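Local coordinates for dinitrogenase iron-molybdenum cofactor biosynthesis domain-containing protein (Pyrococcus horikoshii, PDB 2YX6) that is of uncertain function but binds ADP and belongs to the dinitrogenase iron-molybdenum cofactor biosynthesis family, at residues V3-E8 and S15-H20; R11-N16 and K38-V43. One frame throughout, in Å; residues are numbered along the deposited sequence.

Interaction 1 (V3-E8 and S15-H20)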
ATOM      1  N   VAL A   3       8.442   4.976  -3.409  1.00 19.54           N
ATOM      2  CA  VAL A   3       8.423   3.664  -2.786  1.00 18.39           C
ATOM      3  C   VAL A   3       9.711   3.467  -2.013  1.00 17.99           C
ATOM      4  O   VAL A   3      10.799   3.741  -2.529  1.00 18.70           O
ATOM      5  CB  VAL A   3       8.234   2.589  -3.847  1.00 18.69           C
ATOM      6  CG1 VAL A   3       8.190   1.164  -3.200  1.00 18.20           C
ATOM      7  CG2 VAL A   3       6.961   2.933  -4.675  1.00 18.08           C
ATOM      8  N   ALA A   4       9.553   2.992  -0.777  1.00 15.78           N
ATOM      9  CA  ALA A   4      10.624   2.713   0.185  1.00 15.22           C
ATOM     10  C   ALA A   4      10.864   1.186   0.304  1.00 15.18           C
ATOM     11  O   ALA A   4       9.923   0.444   0.414  1.00 16.28           O
ATOM     12  CB  ALA A   4      10.191   3.240   1.555  1.00 14.44           C
ATOM     13  N   ILE A   5      12.117   0.767   0.351  1.00 15.43           N
ATOM     14  CA  ILE A   5      12.478  -0.633   0.386  1.00 16.07           C
ATOM     15  C   ILE A   5      13.668  -0.835   1.332  1.00 15.63           C
ATOM     16  O   ILE A   5      14.694  -0.232   1.145  1.00 14.10           O
ATOM     17  CB  ILE A   5      12.827  -1.206  -1.017  1.00 16.56           C
ATOM     18  CG1 ILE A   5      11.656  -1.062  -1.996  1.00 15.59           C
ATOM     19  CG2 ILE A   5      13.252  -2.698  -0.886  1.00 15.77           C
ATOM     20  CD1 ILE A   5      11.876  -0.082  -2.894  1.00 25.99           C
ATOM     21  N   PRO A   6      13.525  -1.738   2.335  1.00 15.56           N
ATOM     22  CA  PRO A   6      14.655  -1.996   3.255  1.00 15.25           C
ATOM     23  C   PRO A   6      15.729  -2.802   2.524  1.00 17.47           C
ATOM     24  O   PRO A   6      15.384  -3.778   1.819  1.00 16.48           O
ATOM     25  CB  PRO A   6      14.027  -2.824   4.392  1.00 16.04           C
ATOM     26  CG  PRO A   6      12.882  -3.613   3.733  1.00 13.32           C
ATOM     27  CD  PRO A   6      12.364  -2.618   2.597  1.00 15.32           C
ATOM     28  N   ALA A   7      16.999  -2.380   2.620  1.00 18.31           N
ATOM     29  CA  ALA A   7      18.072  -3.039   1.885  1.00 21.58           C
ATOM     30  C   ALA A   7      18.956  -3.791   2.837  1.00 25.09           C
ATOM     31  O   ALA A   7      19.167  -3.348   3.972  1.00 24.74           O
ATOM     32  CB  ALA A   7      18.901  -2.027   1.127  1.00 20.90           C
ATOM     33  N   GLU A   8      19.510  -4.897   2.349  1.00 28.06           N
ATOM     34  CA  GLU A   8      20.403  -5.730   3.126  1.00 33.80           C
ATOM     35  C   GLU A   8      21.847  -5.141   3.204  1.00 34.01           C
ATOM     36  O   GLU A   8      22.595  -5.361   4.161  1.00 34.74           O
ATOM     37  CB  GLU A   8      20.390  -7.131   2.511  1.00 33.07           C
ATOM     38  CG  GLU A   8      21.320  -8.129   3.175  1.00 38.24           C
ATOM     39  CD  GLU A   8      21.486  -9.413   2.357  1.00 39.89           C
ATOM     40  OE1 GLU A   8      20.476  -9.940   1.830  1.00 47.48           O
ATOM     41  OE2 GLU A   8      22.644  -9.892   2.229  1.00 48.94           O
ATOM     42  N   SER A  15      21.090  -4.183  -4.219  1.00 21.21           N
ATOM     43  CA  SER A  15      21.033  -4.929  -2.965  1.00 21.37           C
ATOM     44  C   SER A  15      19.793  -5.801  -2.952  1.00 20.52           C
ATOM     45  O   SER A  15      18.947  -5.674  -3.797  1.00 21.36           O
ATOM     46  CB  SER A  15      21.014  -3.992  -1.741  1.00 22.57           C
ATOM     47  OG  SER A  15      20.909  -4.776  -0.539  1.00 20.73           O
ATOM     48  N   ASN A  16      19.680  -6.705  -2.003  1.00 21.80           N
ATOM     49  CA  ASN A  16      18.441  -7.481  -1.879  1.00 21.58           C
ATOM     50  C   ASN A  16      17.548  -6.809  -0.832  1.00 21.70           C
ATOM     51  O   ASN A  16      18.034  -6.090   0.027  1.00 21.68           O
ATOM     52  CB  ASN A  16      18.741  -8.912  -1.417  1.00 22.56           C
ATOM     53  CG  ASN A  16      19.568  -9.737  -2.441  1.00 26.21           C
ATOM     54  OD1 ASN A  16      19.215  -9.861  -3.622  1.00 26.48           O
ATOM     55  ND2 ASN A  16      20.657 -10.338  -1.953  1.00 26.64           N
ATOM     56  N   VAL A  17      16.253  -7.080  -0.885  1.00 20.97           N
ATOM     57  CA  VAL A  17      15.348  -6.689   0.169  1.00 21.31           C
ATOM     58  C   VAL A  17      15.853  -7.346   1.433  1.00 23.35           C
ATOM     59  O   VAL A  17      16.087  -8.526   1.443  1.00 22.28           O
ATOM     60  CB  VAL A  17      13.855  -7.112  -0.169  1.00 21.86           C
ATOM     61  CG1 VAL A  17      12.862  -6.780   0.997  1.00 19.74           C
ATOM     62  CG2 VAL A  17      13.401  -6.482  -1.532  1.00 17.63           C
ATOM     63  N   SER A  18      16.063  -6.565   2.488  1.00 25.16           N
ATOM     64  CA  SER A  18      16.448  -7.118   3.781  1.00 27.24           C
ATOM     65  C   SER A  18      15.312  -7.972   4.291  1.00 27.47           C
ATOM     66  O   SER A  18      14.144  -7.586   4.237  1.00 27.24           O
ATOM     67  CB  SER A  18      16.757  -6.004   4.776  1.00 27.04           C
ATOM     68  OG  SER A  18      15.528  -5.412   5.174  1.00 34.12           O
ATOM     69  N   LYS A  19      15.643  -9.148   4.782  1.00 28.85           N
ATOM     70  CA  LYS A  19      14.599 -10.031   5.265  1.00 31.59           C
ATOM     71  C   LYS A  19      13.913  -9.529   6.556  1.00 31.25           C
ATOM     72  O   LYS A  19      12.772  -9.899   6.813  1.00 30.99           O
ATOM     73  CB  LYS A  19      15.094 -11.503   5.356  1.00 32.63           C
ATOM     74  CG  LYS A  19      15.381 -12.132   3.911  1.00 34.57           C
ATOM     75  CD  LYS A  19      15.445 -13.688   3.915  1.00 34.79           C
ATOM     76  CE  LYS A  19      15.271 -14.216   2.512  1.00 36.00           C
ATOM     77  NZ  LYS A  19      14.534 -13.159   1.725  1.00 40.53           N
ATOM     78  N   HIS A  20      14.571  -8.670   7.341  1.00 31.40           N
ATOM     79  CA  HIS A  20      13.922  -8.118   8.551  1.00 31.69           C
ATOM     80  C   HIS A  20      13.837  -6.598   8.534  1.00 31.31           C
ATOM     81  O   HIS A  20      14.824  -5.927   8.774  1.00 30.30           O
ATOM     82  CB  HIS A  20      14.629  -8.559   9.854  1.00 31.03           C
ATOM     83  CG  HIS A  20      14.540 -10.036  10.126  1.00 33.99           C
ATOM     84  ND1 HIS A  20      13.361 -10.657  10.482  1.00 33.72           N
ATOM     85  CD2 HIS A  20      15.494 -11.005  10.130  1.00 31.35           C
ATOM     86  CE1 HIS A  20      13.586 -11.948  10.676  1.00 34.99           C
ATOM     87  NE2 HIS A  20      14.868 -12.186  10.455  1.00 34.78           N
TER
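Ala7 and Val17 form a single beta bridge where the loop 15-20 passes the C-terminal end of the first strand, the two segments running nearly at right angles. Two backbone bonds make it. Ser18 N gives its hydrogen to Pro6 O at 2.9 Å, while Glu8 N reaches Asn16 O at 3.0 Å. Pro6 O also takes a CA-H...O contact from Val17 CA.

The side chains divide over the bridge. Val17 turns its CG2 to Ile5 CG2, 3.8 Å away, the two side chains crossing at about a right angle; CG1, anti to the backbone N (chi1 176°), lies near Pro6 CG. Ser18 OG sits between its own N and carbonyl carbon (chi1 74°), which sets it against the proline ring, 3.1 Å from Pro6 CB; this buried hydroxyl has no polar partner in the model. Glu8 and Asn16 extend side by side in the same direction, carboxylate and amide planes 45° apart and OE1 still 3.8 Å from ND2.

Ser15 OG donates to Asn16 O at 3.2 Å, giving that carbonyl a second donor beside Glu8 N, and is also hydrogen-bonded to Asp9 N; the same OG lies 3.8 Å from Ala7 CB. With an alanine in place of Ser15, Asp9 N would probably lose its mate and Asn16 O one of its donors, leaving the turn after the strand less firmly fixed.

Strand 2-7 lies inside the mixed sheet, between strands 26-33 and 66-68. Ile95 of helix 95-103 covers Ile5, Ala7 and Val17 together, while Pro6 and Ser18 both touch Ser24 in the loop leading to strand 26-33.

Interaction 2 (R11-N16 and K38-V43)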
ATOM      1  N   ARG A  11      24.164  -1.439  -1.222  1.00 33.17           N
ATOM      2  CA  ARG A  11      24.277  -1.527  -2.681  1.00 31.82           C
ATOM      3  C   ARG A  11      23.153  -0.915  -3.543  1.00 30.62           C
ATOM      4  O   ARG A  11      23.120  -1.163  -4.746  1.00 29.37           O
ATOM      5  CB  ARG A  11      24.556  -2.986  -3.091  1.00 32.19           C
ATOM      6  CG  ARG A  11      26.001  -3.223  -3.441  1.00 34.76           C
ATOM      7  CD  ARG A  11      26.430  -4.690  -3.377  1.00 40.35           C
ATOM      8  NE  ARG A  11      25.513  -5.628  -4.057  1.00 46.23           N
ATOM      9  CZ  ARG A  11      25.684  -6.177  -5.277  1.00 48.20           C
ATOM     10  NH1 ARG A  11      24.768  -7.024  -5.720  1.00 48.17           N
ATOM     11  NH2 ARG A  11      26.735  -5.901  -6.066  1.00 45.87           N
ATOM     12  N   GLY A  12      22.239  -0.129  -2.947  1.00 29.30           N
ATOM     13  CA  GLY A  12      21.150   0.533  -3.707  1.00 26.74           C
ATOM     14  C   GLY A  12      20.233  -0.466  -4.411  1.00 26.59           C
ATOM     15  O   GLY A  12      19.879  -1.511  -3.829  1.00 25.38           O
ATOM     16  N   ILE A  13      19.880  -0.176  -5.666  1.00 24.36           N
ATOM     17  CA  ILE A  13      19.050  -1.096  -6.422  1.00 23.73           C
ATOM     18  C   ILE A  13      19.706  -2.446  -6.802  1.00 23.35           C
ATOM     19  O   ILE A  13      19.031  -3.326  -7.362  1.00 23.75           O
ATOM     20  CB  ILE A  13      18.505  -0.430  -7.680  1.00 23.56           C
ATOM     21  CG1 ILE A  13      19.654  -0.183  -8.648  1.00 23.19           C
ATOM     22  CG2 ILE A  13      17.697   0.752  -7.276  1.00 19.96           C
ATOM     23  CD1 ILE A  13      19.247   0.097 -10.038  1.00 25.86           C
ATOM     24  N   LYS A  14      20.990  -2.610  -6.463  1.00 23.22           N
ATOM     25  CA  LYS A  14      21.656  -3.897  -6.601  1.00 22.88           C
ATOM     26  C   LYS A  14      21.668  -4.731  -5.300  1.00 23.61           C
ATOM     27  O   LYS A  14      22.183  -5.889  -5.303  1.00 23.12           O
ATOM     28  CB  LYS A  14      23.056  -3.756  -7.151  1.00 22.77           C
ATOM     29  CG  LYS A  14      23.118  -3.113  -8.539  1.00 24.96           C
ATOM     30  CD  LYS A  14      24.564  -3.033  -8.995  1.00 30.05           C
ATOM     31  CE  LYS A  14      24.809  -2.477 -10.367  1.00 36.64           C
ATOM     32  NZ  LYS A  14      26.316  -2.611 -10.630  1.00 37.46           N
ATOM     33  N   SER A  15      21.090  -4.183  -4.219  1.00 21.21           N
ATOM     34  CA  SER A  15      21.033  -4.929  -2.965  1.00 21.37           C
ATOM     35  C   SER A  15      19.793  -5.801  -2.952  1.00 20.52           C
ATOM     36  O   SER A  15      18.947  -5.674  -3.797  1.00 21.36           O
ATOM     37  CB  SER A  15      21.014  -3.992  -1.741  1.00 22.57           C
ATOM     38  OG  SER A  15      20.909  -4.776  -0.539  1.00 20.73           O
ATOM     39  N   ASN A  16      19.680  -6.705  -2.003  1.00 21.80           N
ATOM     40  CA  ASN A  16      18.441  -7.481  -1.879  1.00 21.58           C
ATOM     41  C   ASN A  16      17.548  -6.809  -0.832  1.00 21.70           C
ATOM     42  O   ASN A  16      18.034  -6.090   0.027  1.00 21.68           O
ATOM     43  CB  ASN A  16      18.741  -8.912  -1.417  1.00 22.56           C
ATOM     44  CG  ASN A  16      19.568  -9.737  -2.441  1.00 26.21           C
ATOM     45  OD1 ASN A  16      19.215  -9.861  -3.622  1.00 26.48           O
ATOM     46  ND2 ASN A  16      20.657 -10.338  -1.953  1.00 26.64           N
ATOM     47  N   LYS A  38      12.323   7.460 -11.930  1.00 27.54           N
ATOM     48  CA  LYS A  38      12.878   8.802 -12.073  1.00 27.09           C
ATOM     49  C   LYS A  38      14.039   9.139 -11.133  1.00 25.76           C
ATOM     50  O   LYS A  38      14.808  10.045 -11.385  1.00 25.70           O
ATOM     51  CB  LYS A  38      11.752   9.822 -11.896  1.00 27.87           C
ATOM     52  CG  LYS A  38      10.979  10.083 -13.193  1.00 32.78           C
ATOM     53  CD  LYS A  38      11.450  11.364 -13.874  1.00 39.17           C
ATOM     54  CE  LYS A  38      10.653  12.595 -13.428  1.00 39.33           C
ATOM     55  NZ  LYS A  38       9.489  12.808 -14.373  1.00 44.41           N
ATOM     56  N   ASN A  39      14.143   8.436 -10.017  1.00 24.88           N
ATOM     57  CA  ASN A  39      15.133   8.764  -9.025  1.00 24.13           C
ATOM     58  C   ASN A  39      15.304   7.565  -8.103  1.00 23.28           C
ATOM     59  O   ASN A  39      14.293   6.904  -7.768  1.00 21.81           O
ATOM     60  CB  ASN A  39      14.637   9.980  -8.282  1.00 24.37           C
ATOM     61  CG  ASN A  39      15.710  10.662  -7.489  1.00 31.99           C
ATOM     62  OD1 ASN A  39      15.919  10.375  -6.295  1.00 35.19           O
ATOM     63  ND2 ASN A  39      16.371  11.625  -8.118  1.00 37.79           N
ATOM     64  N   VAL A  40      16.558   7.261  -7.748  1.00 20.61           N
ATOM     65  CA  VAL A  40      16.863   6.307  -6.684  1.00 21.06           C
ATOM     66  C   VAL A  40      17.669   7.017  -5.598  1.00 22.40           C
ATOM     67  O   VAL A  40      18.559   7.807  -5.885  1.00 21.81           O
ATOM     68  CB  VAL A  40      17.652   5.130  -7.197  1.00 20.67           C
ATOM     69  CG1 VAL A  40      18.159   4.222  -6.029  1.00 21.45           C
ATOM     70  CG2 VAL A  40      16.843   4.364  -8.243  1.00 20.52           C
ATOM     71  N   GLU A  41      17.310   6.784  -4.344  1.00 22.88           N
ATOM     72  CA  GLU A  41      17.961   7.456  -3.235  1.00 22.38           C
ATOM     73  C   GLU A  41      18.279   6.385  -2.241  1.00 23.11           C
ATOM     74  O   GLU A  41      17.394   5.638  -1.833  1.00 21.07           O
ATOM     75  CB  GLU A  41      17.058   8.575  -2.681  1.00 22.84           C
ATOM     76  CG  GLU A  41      17.413   9.059  -1.274  1.00 29.08           C
ATOM     77  CD  GLU A  41      17.659  10.572  -1.171  1.00 37.13           C
ATOM     78  OE1 GLU A  41      18.250  10.991  -0.132  1.00 40.77           O
ATOM     79  OE2 GLU A  41      17.305  11.359  -2.114  1.00 38.62           O
ATOM     80  N   VAL A  42      19.558   6.306  -1.862  1.00 23.29           N
ATOM     81  CA  VAL A  42      20.059   5.251  -1.014  1.00 24.60           C
ATOM     82  C   VAL A  42      20.578   5.880   0.280  1.00 24.38           C
ATOM     83  O   VAL A  42      21.635   6.514   0.276  1.00 23.55           O
ATOM     84  CB  VAL A  42      21.208   4.559  -1.683  1.00 23.98           C
ATOM     85  CG1 VAL A  42      21.657   3.455  -0.833  1.00 26.16           C
ATOM     86  CG2 VAL A  42      20.779   4.031  -3.088  1.00 25.59           C
ATOM     87  N   VAL A  43      19.810   5.791   1.358  1.00 24.84           N
ATOM     88  CA  VAL A  43      20.268   6.426   2.637  1.00 23.42           C
ATOM     89  C   VAL A  43      20.396   5.403   3.753  1.00 23.90           C
ATOM     90  O   VAL A  43      19.941   4.257   3.613  1.00 22.79           O
ATOM     91  CB  VAL A  43      19.392   7.606   3.038  1.00 23.52           C
ATOM     92  CG1 VAL A  43      19.441   8.734   1.948  1.00 23.88           C
ATOM     93  CG2 VAL A  43      18.011   7.138   3.195  1.00 26.88           C
TER
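A short 3-10 turn at Ile13-Lys14, in the loop that joins strand 2-7 to strand 26-33, packs against strand 36-44, an outermost strand of the sheet within this chain. No hydrogen bond crosses; the contact is apolar and small. Ile13 meets Val40 by a single methyl: CG2 lies 3.7 Å from Val40 CG1 and 3.8 Å from Val40 CG2, set into the fork of the valine, with the two side chains crossing at about a right angle. Ile13 CG1 stands between its backbone N and carbonyl carbon (chi1 69°), so that CG2, beside the N, is the branch that meets the strand.

Two residues on, Val42 presses CG2 against Gly12 CA at 3.6 Å. A side chain on Gly12 would probably crowd that methyl, and the positive phi there (61°) by itself favours glycine. Within the turn, Lys14 N bonds to Arg11 O and Ser15 N to Gly12 O, while Lys14 CB lies over one face of the Arg11 guanidinium.

Val40 also touches Val28 on the adjoining strand 26-33, and backbone bonds from Ile13 to Ser96 and from Ser15 to Ile95 join the loop to the start of helix 95-103.

Interactions 1 and 2 have centres about 9 Å apart and both involve the loop between strand 2-7 and strand 26-33. Along the chain, strand 2-7 comes first, then the 3-10 turn of interaction 2, then the bridging residues of interaction 1; Ser15 and Asn16 belong to both ranges, and strand 36-44 follows last. Both contacts reach the same mixed sheet: interaction 1 at inner strand 2-7, interaction 2 at outer strand 36-44, with strand 26-33 between them. One loop therefore touches two strands not adjacent in the sheet. Interaction 1 is the more buried; its Pro6 side chain lies about 8 Å from that of ADP-binding Val87, whereas interaction 2 is away from the known ADP-binding residues.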